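Local coordinates for Beta/gama crystallin family protein (Methanosarcina acetivorans, PDB 3HZ2) that binds calcium ions through a betagamma-crystallin domain built from two Greek key motifs, at residues T44-W58 against A71-I84. Residues are numbered along the deposited sequence; the frame is centred on the assembly and turned at random.
With CA (calcium ion), chain F; CA (calcium ion), chain E.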
loop_
_atom_site.group_PDB
_atom_site.type_symbol
_atom_site.label_atom_id
_atom_site.label_comp_id
_atom_site.label_asym_id
_atom_site.label_seq_id
_atom_site.Cartn_x
_atom_site.Cartn_y
_atom_site.Cartn_z
ATOM N N THR A 44 -0.843 2.494 11.218
ATOM C CA THR A 44 0.323 2.845 10.422
ATOM C C THR A 44 0.712 1.590 9.658
ATOM O O THR A 44 0.776 0.501 10.231
ATOM C CB THR A 44 1.502 3.292 11.297
ATOM O OG1 THR A 44 1.111 4.430 12.076
ATOM C CG2 THR A 44 2.690 3.673 10.429
ATOM N N TRP A 45 0.956 1.743 8.364
ATOM C CA TRP A 45 1.307 0.605 7.533
ATOM C C TRP A 45 2.660 0.750 6.857
ATOM O O TRP A 45 3.045 1.839 6.426
ATOM C CB TRP A 45 0.237 0.387 6.463
ATOM C CG TRP A 45 -1.102 -0.003 7.014
ATOM C CD1 TRP A 45 -2.005 0.809 7.637
ATOM C CD2 TRP A 45 -1.685 -1.307 6.987
ATOM N NE1 TRP A 45 -3.121 0.088 7.998
ATOM C CE2 TRP A 45 -2.950 -1.214 7.610
ATOM C CE3 TRP A 45 -1.261 -2.552 6.496
ATOM C CZ2 TRP A 45 -3.798 -2.318 7.753
ATOM C CZ3 TRP A 45 -2.103 -3.649 6.639
ATOM C CH2 TRP A 45 -3.360 -3.522 7.264
ATOM N N ARG A 46 3.370 -0.366 6.764
ATOM C CA ARG A 46 4.680 -0.406 6.135
ATOM C C ARG A 46 4.587 -1.110 4.790
ATOM O O ARG A 46 4.062 -2.223 4.699
ATOM C CB ARG A 46 5.667 -1.146 7.037
ATOM C CG ARG A 46 7.019 -1.390 6.398
ATOM C CD ARG A 46 8.017 -1.867 7.436
ATOM N NE ARG A 46 8.262 -0.846 8.448
ATOM C CZ ARG A 46 9.128 -0.984 9.445
ATOM N NH1 ARG A 46 9.825 -2.104 9.557
ATOM N NH2 ARG A 46 9.305 -0.002 10.319
ATOM N N PHE A 47 5.099 -0.459 3.749
ATOM C CA PHE A 47 5.070 -1.019 2.407
ATOM C C PHE A 47 6.475 -1.406 1.962
ATOM O O PHE A 47 7.402 -0.607 2.050
ATOM C CB PHE A 47 4.450 -0.009 1.435
ATOM C CG PHE A 47 3.055 0.401 1.818
ATOM C CD1 PHE A 47 2.844 1.364 2.801
ATOM C CD2 PHE A 47 1.952 -0.230 1.247
ATOM C CE1 PHE A 47 1.550 1.692 3.216
ATOM C CE2 PHE A 47 0.658 0.089 1.655
ATOM C CZ PHE A 47 0.457 1.051 2.643
ATOM N N TYR A 48 6.615 -2.642 1.494
ATOM C CA TYR A 48 7.898 -3.186 1.054
ATOM C C TYR A 48 7.981 -3.314 -0.456
ATOM O O TYR A 48 6.974 -3.540 -1.126
ATOM C CB TYR A 48 8.114 -4.566 1.673
ATOM C CG TYR A 48 8.475 -4.548 3.139
ATOM C CD1 TYR A 48 9.806 -4.465 3.545
ATOM C CD2 TYR A 48 7.490 -4.647 4.122
ATOM C CE1 TYR A 48 10.149 -4.491 4.900
ATOM C CE2 TYR A 48 7.823 -4.672 5.474
ATOM C CZ TYR A 48 9.153 -4.597 5.854
ATOM O OH TYR A 48 9.482 -4.644 7.192
ATOM N N GLU A 49 9.188 -3.193 -0.995
ATOM C CA GLU A 49 9.333 -3.299 -2.434
ATOM C C GLU A 49 9.368 -4.745 -2.922
ATOM O O GLU A 49 9.238 -4.991 -4.101
ATOM C CB GLU A 49 10.580 -2.543 -2.906
ATOM C CG GLU A 49 11.895 -3.208 -2.591
ATOM C CD GLU A 49 13.074 -2.381 -3.065
ATOM O OE1 GLU A 49 13.068 -1.951 -4.238
ATOM O OE2 GLU A 49 14.006 -2.164 -2.269
ATOM N N TYR A 50 9.536 -5.712 -2.030
ATOM C CA TYR A 50 9.572 -7.108 -2.470
ATOM C C TYR A 50 8.532 -7.919 -1.715
ATOM O O TYR A 50 8.123 -7.533 -0.623
ATOM C CB TYR A 50 10.968 -7.695 -2.235
ATOM C CG TYR A 50 12.064 -7.015 -3.031
ATOM C CD1 TYR A 50 13.372 -6.962 -2.547
ATOM C CD2 TYR A 50 11.794 -6.420 -4.264
ATOM C CE1 TYR A 50 14.382 -6.333 -3.269
ATOM C CE2 TYR A 50 12.800 -5.790 -4.997
ATOM C CZ TYR A 50 14.089 -5.750 -4.491
ATOM O OH TYR A 50 15.083 -5.120 -5.204
ATOM N N ILE A 51 8.097 -9.039 -2.284
ATOM C CA ILE A 51 7.104 -9.855 -1.594
ATOM C C ILE A 51 7.720 -10.367 -0.298
ATOM O O ILE A 51 8.937 -10.307 -0.110
ATOM C CB ILE A 51 6.636 -11.067 -2.437
ATOM C CG1 ILE A 51 7.814 -11.993 -2.728
ATOM C CG2 ILE A 51 5.991 -10.590 -3.733
ATOM C CD1 ILE A 51 7.397 -13.308 -3.346
ATOM N N ASN A 52 6.876 -10.856 0.599
ATOM C CA ASN A 52 7.337 -11.375 1.879
ATOM C C ASN A 52 8.170 -10.367 2.659
ATOM O O ASN A 52 9.158 -10.723 3.301
ATOM C CB ASN A 52 8.135 -12.661 1.663
ATOM C CG ASN A 52 7.278 -13.777 1.113
ATOM O OD1 ASN A 52 6.182 -14.021 1.610
ATOM N ND2 ASN A 52 7.774 -14.466 0.089
ATOM N N TYR A 53 7.767 -9.103 2.579
ATOM C CA TYR A 53 8.425 -8.018 3.297
ATOM C C TYR A 53 9.925 -7.908 3.042
ATOM O O TYR A 53 10.728 -7.798 3.975
ATOM C CB TYR A 53 8.128 -8.178 4.789
ATOM C CG TYR A 53 6.670 -8.516 5.025
ATOM C CD1 TYR A 53 6.299 -9.701 5.662
ATOM C CD2 TYR A 53 5.656 -7.688 4.537
ATOM C CE1 TYR A 53 4.954 -10.054 5.800
ATOM C CE2 TYR A 53 4.311 -8.034 4.669
ATOM C CZ TYR A 53 3.969 -9.217 5.299
ATOM O OH TYR A 53 2.645 -9.581 5.413
ATOM N N GLY A 54 10.297 -7.921 1.766
ATOM C CA GLY A 54 11.700 -7.812 1.412
ATOM C C GLY A 54 12.049 -6.465 0.806
ATOM O O GLY A 54 11.170 -5.727 0.343
ATOM N N GLY A 55 13.338 -6.142 0.816
ATOM C CA GLY A 55 13.800 -4.884 0.257
ATOM C C GLY A 55 13.509 -3.645 1.082
ATOM O O GLY A 55 13.228 -3.719 2.278
ATOM N N ARG A 56 13.578 -2.492 0.425
ATOM C CA ARG A 56 13.335 -1.210 1.069
ATOM C C ARG A 56 11.872 -1.066 1.462
ATOM O O ARG A 56 11.002 -1.717 0.886
ATOM C CB ARG A 56 13.731 -0.081 0.119
ATOM C CG ARG A 56 15.218 -0.038 -0.186
ATOM C CD ARG A 56 15.518 0.913 -1.333
ATOM N NE ARG A 56 15.096 0.361 -2.616
ATOM C CZ ARG A 56 15.194 1.008 -3.773
ATOM N NH1 ARG A 56 15.697 2.235 -3.805
ATOM N NH2 ARG A 56 14.799 0.425 -4.897
ATOM N N TYR A 57 11.606 -0.210 2.443
ATOM C CA TYR A 57 10.243 0.001 2.910
ATOM C C TYR A 57 9.936 1.457 3.223
ATOM O O TYR A 57 10.841 2.282 3.388
ATOM C CB TYR A 57 9.974 -0.860 4.145
ATOM C CG TYR A 57 10.922 -0.597 5.298
ATOM C CD1 TYR A 57 10.604 0.323 6.300
ATOM C CD2 TYR A 57 12.143 -1.268 5.382
ATOM C CE1 TYR A 57 11.479 0.563 7.364
ATOM C CE2 TYR A 57 13.026 -1.034 6.436
ATOM C CZ TYR A 57 12.688 -0.123 7.422
ATOM O OH TYR A 57 13.546 0.080 8.479
ATOM N N TRP A 58 8.642 1.756 3.306
ATOM C CA TRP A 58 8.151 3.099 3.591
ATOM C C TRP A 58 6.968 2.976 4.550
ATOM O O TRP A 58 6.078 2.152 4.339
ATOM C CB TRP A 58 7.700 3.766 2.288
ATOM C CG TRP A 58 8.803 3.898 1.279
ATOM C CD1 TRP A 58 9.676 4.938 1.154
ATOM C CD2 TRP A 58 9.187 2.932 0.291
ATOM N NE1 TRP A 58 10.580 4.682 0.151
ATOM C CE2 TRP A 58 10.303 3.457 -0.396
ATOM C CE3 TRP A 58 8.696 1.672 -0.079
ATOM C CZ2 TRP A 58 10.940 2.767 -1.436
ATOM C CZ3 TRP A 58 9.328 0.983 -1.112
ATOM C CH2 TRP A 58 10.440 1.536 -1.778
ATOM N N ALA A 71 4.459 9.849 -1.285
ATOM C CA ALA A 71 4.852 9.178 -0.054
ATOM C C ALA A 71 6.283 8.668 -0.198
ATOM O O ALA A 71 6.761 7.886 0.626
ATOM C CB ALA A 71 3.910 8.019 0.231
ATOM N N GLY A 72 6.956 9.114 -1.257
ATOM C CA GLY A 72 8.331 8.707 -1.498
ATOM C C GLY A 72 8.478 7.296 -2.039
ATOM O O GLY A 72 9.586 6.772 -2.133
ATOM N N ILE A 73 7.361 6.683 -2.410
ATOM C CA ILE A 73 7.370 5.321 -2.932
ATOM C C ILE A 73 7.370 5.295 -4.459
ATOM O O ILE A 73 6.575 5.979 -5.098
ATOM C CB ILE A 73 6.126 4.547 -2.441
ATOM C CG1 ILE A 73 6.065 4.580 -0.914
ATOM C CG2 ILE A 73 6.162 3.115 -2.954
ATOM C CD1 ILE A 73 4.760 4.045 -0.344
ATOM N N PRO A 74 8.271 4.507 -5.065
ATOM C CA PRO A 74 8.303 4.440 -6.529
ATOM C C PRO A 74 7.001 3.820 -7.039
ATOM O O PRO A 74 6.443 2.922 -6.408
ATOM C CB PRO A 74 9.532 3.573 -6.812
ATOM C CG PRO A 74 9.665 2.730 -5.569
ATOM C CD PRO A 74 9.353 3.703 -4.468
ATOM N N ASP A 75 6.515 4.299 -8.174
ATOM C CA ASP A 75 5.263 3.792 -8.723
ATOM C C ASP A 75 5.366 2.338 -9.183
ATOM O O ASP A 75 6.417 1.901 -9.647
ATOM C CB ASP A 75 4.809 4.686 -9.882
ATOM C CG ASP A 75 3.383 4.408 -10.304
ATOM O OD1 ASP A 75 2.560 4.096 -9.419
ATOM O OD2 ASP A 75 3.085 4.515 -11.511
ATOM N N ASN A 76 4.273 1.591 -9.030
ATOM C CA ASN A 76 4.216 0.185 -9.439
ATOM C C ASN A 76 5.327 -0.667 -8.846
ATOM O O ASN A 76 5.865 -1.543 -9.525
ATOM C CB ASN A 76 4.285 0.074 -10.966
ATOM C CG ASN A 76 3.159 0.800 -11.639
ATOM O OD1 ASN A 76 2.136 1.029 -11.020
ATOM N ND2 ASN A 76 3.327 1.153 -12.907
ATOM N N SER A 77 5.660 -0.434 -7.583
ATOM C CA SER A 77 6.748 -1.185 -6.972
ATOM C C SER A 77 6.416 -1.904 -5.670
ATOM O O SER A 77 7.182 -2.744 -5.226
ATOM C CB SER A 77 7.935 -0.260 -6.733
ATOM O OG SER A 77 7.609 0.710 -5.753
ATOM N N ILE A 78 5.304 -1.567 -5.036
ATOM C CA ILE A 78 4.956 -2.233 -3.783
ATOM C C ILE A 78 4.656 -3.707 -4.037
ATOM O O ILE A 78 3.944 -4.046 -4.980
ATOM C CB ILE A 78 3.737 -1.556 -3.120
ATOM C CG1 ILE A 78 4.123 -0.136 -2.689
ATOM C CG2 ILE A 78 3.249 -2.390 -1.929
ATOM C CD1 ILE A 78 2.970 0.697 -2.189
ATOM N N SER A 79 5.210 -4.587 -3.203
ATOM C CA SER A 79 4.983 -6.021 -3.364
ATOM C C SER A 79 4.467 -6.709 -2.110
ATOM O O SER A 79 4.127 -7.889 -2.140
ATOM C CB SER A 79 6.259 -6.710 -3.841
ATOM O OG SER A 79 6.507 -6.378 -5.192
ATOM N N SER A 80 4.419 -5.973 -1.007
ATOM C CA SER A 80 3.905 -6.509 0.246
ATOM C C SER A 80 3.768 -5.376 1.244
ATOM O O SER A 80 4.429 -4.347 1.122
ATOM C CB SER A 80 4.827 -7.604 0.813
ATOM O OG SER A 80 6.114 -7.102 1.139
ATOM N N PHE A 81 2.878 -5.544 2.209
ATOM C CA PHE A 81 2.696 -4.524 3.230
ATOM C C PHE A 81 2.038 -5.109 4.463
ATOM O O PHE A 81 1.281 -6.078 4.379
ATOM C CB PHE A 81 1.903 -3.316 2.682
ATOM C CG PHE A 81 0.543 -3.650 2.119
ATOM C CD1 PHE A 81 -0.565 -3.787 2.954
ATOM C CD2 PHE A 81 0.364 -3.788 0.746
ATOM C CE1 PHE A 81 -1.828 -4.053 2.427
ATOM C CE2 PHE A 81 -0.893 -4.055 0.208
ATOM C CZ PHE A 81 -1.991 -4.188 1.050
ATOM N N ARG A 82 2.361 -4.534 5.615
ATOM C CA ARG A 82 1.808 -5.004 6.872
ATOM C C ARG A 82 1.701 -3.880 7.880
ATOM O O ARG A 82 2.318 -2.822 7.734
ATOM C CB ARG A 82 2.676 -6.126 7.448
ATOM C CG ARG A 82 4.113 -5.724 7.730
ATOM C CD ARG A 82 4.893 -6.901 8.296
ATOM N NE ARG A 82 6.335 -6.670 8.286
ATOM C CZ ARG A 82 7.241 -7.597 8.589
ATOM N NH1 ARG A 82 6.852 -8.821 8.928
ATOM N NH2 ARG A 82 8.536 -7.306 8.543
ATOM N N GLN A 83 0.909 -4.130 8.913
ATOM C CA GLN A 83 0.685 -3.163 9.971
ATOM C C GLN A 83 1.890 -3.111 10.906
ATOM O O GLN A 83 2.556 -4.123 11.133
ATOM C CB GLN A 83 -0.558 -3.568 10.761
ATOM C CG GLN A 83 -1.142 -2.473 11.622
ATOM C CD GLN A 83 -2.205 -3.002 12.562
ATOM O OE1 GLN A 83 -2.997 -3.877 12.195
ATOM N NE2 GLN A 83 -2.237 -2.470 13.780
ATOM N N ILE A 84 2.174 -1.928 11.445
ATOM C CA ILE A 84 3.286 -1.768 12.376
ATOM C C ILE A 84 2.903 -0.846 13.527
ATOM O O ILE A 84 1.808 -0.243 13.460
ATOM C CB ILE A 84 4.539 -1.194 11.682
ATOM C CG1 ILE A 84 4.207 0.139 11.012
ATOM C CG2 ILE A 84 5.079 -2.202 10.675
ATOM C CD1 ILE A 84 5.411 0.824 10.395
ATOM O OXT ILE A 84 3.705 -0.733 14.478
HETATM CA CA CA F . 8.212 -4.759 -6.298
HETATM CA CA CA E . -0.196 1.561 -11.275
HETATM O O HOH W 1 -0.753 0.205 13.192
HETATM O O HOH W 2 12.257 5.484 -1.696
HETATM O O HOH W 3 0.997 3.590 -12.561
HETATM O O HOH W 4 -0.226 -0.535 -12.769
HETATM O O HOH W 5 -1.782 2.323 -13.297
HETATM O O HOH W 6 9.731 -3.454 -8.203
HETATM O O HOH W 7 9.280 -7.182 -7.148
#
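In the second Greek key of this betagamma-crystallin domain, strand 45-48 pairs antiparallel with strand 80-83, and a classic beta bulge sets Ser79 and Ser80 against Tyr48. Here Ser79 N reaches Tyr48 O (2.9 Å), while Ser80 O accepts from Tyr48 N. A calcium ion joins the segments, bound by Glu49 O (2.4 Å), Ser77 O and Ser79 OG (2.6 Å), with Asp33 and two waters completing the site. Ser80 pins the 49-55 hairpin loop: with chi1 at 63°, its OG sits between backbone N and carbonyl carbon, donates to Tyr50 O (2.7 Å) and accepts from Tyr53 N (3.0 Å). On the same face the guanidinium of Arg82 lies flat on the Tyr53 ring, planes 12° apart, its CD over the ring centre, while NH2 gives an in-plane bond to Tyr48 OH (3.1 Å). A leucine in place of Arg82 would probably leave the Tyr53 face without its cation and Tyr48 OH without this donor. On the other face Phe47 CD2 packs against Phe81 CB (3.4 Å) and Ile78 CD1 (3.7 Å), and the Phe47 side chain also touches Val5 and Ile38 of the facing sheet. Calcium binding is thus probably tied to this strand pairing, since Ser79 of the bulge also supplies a ligand.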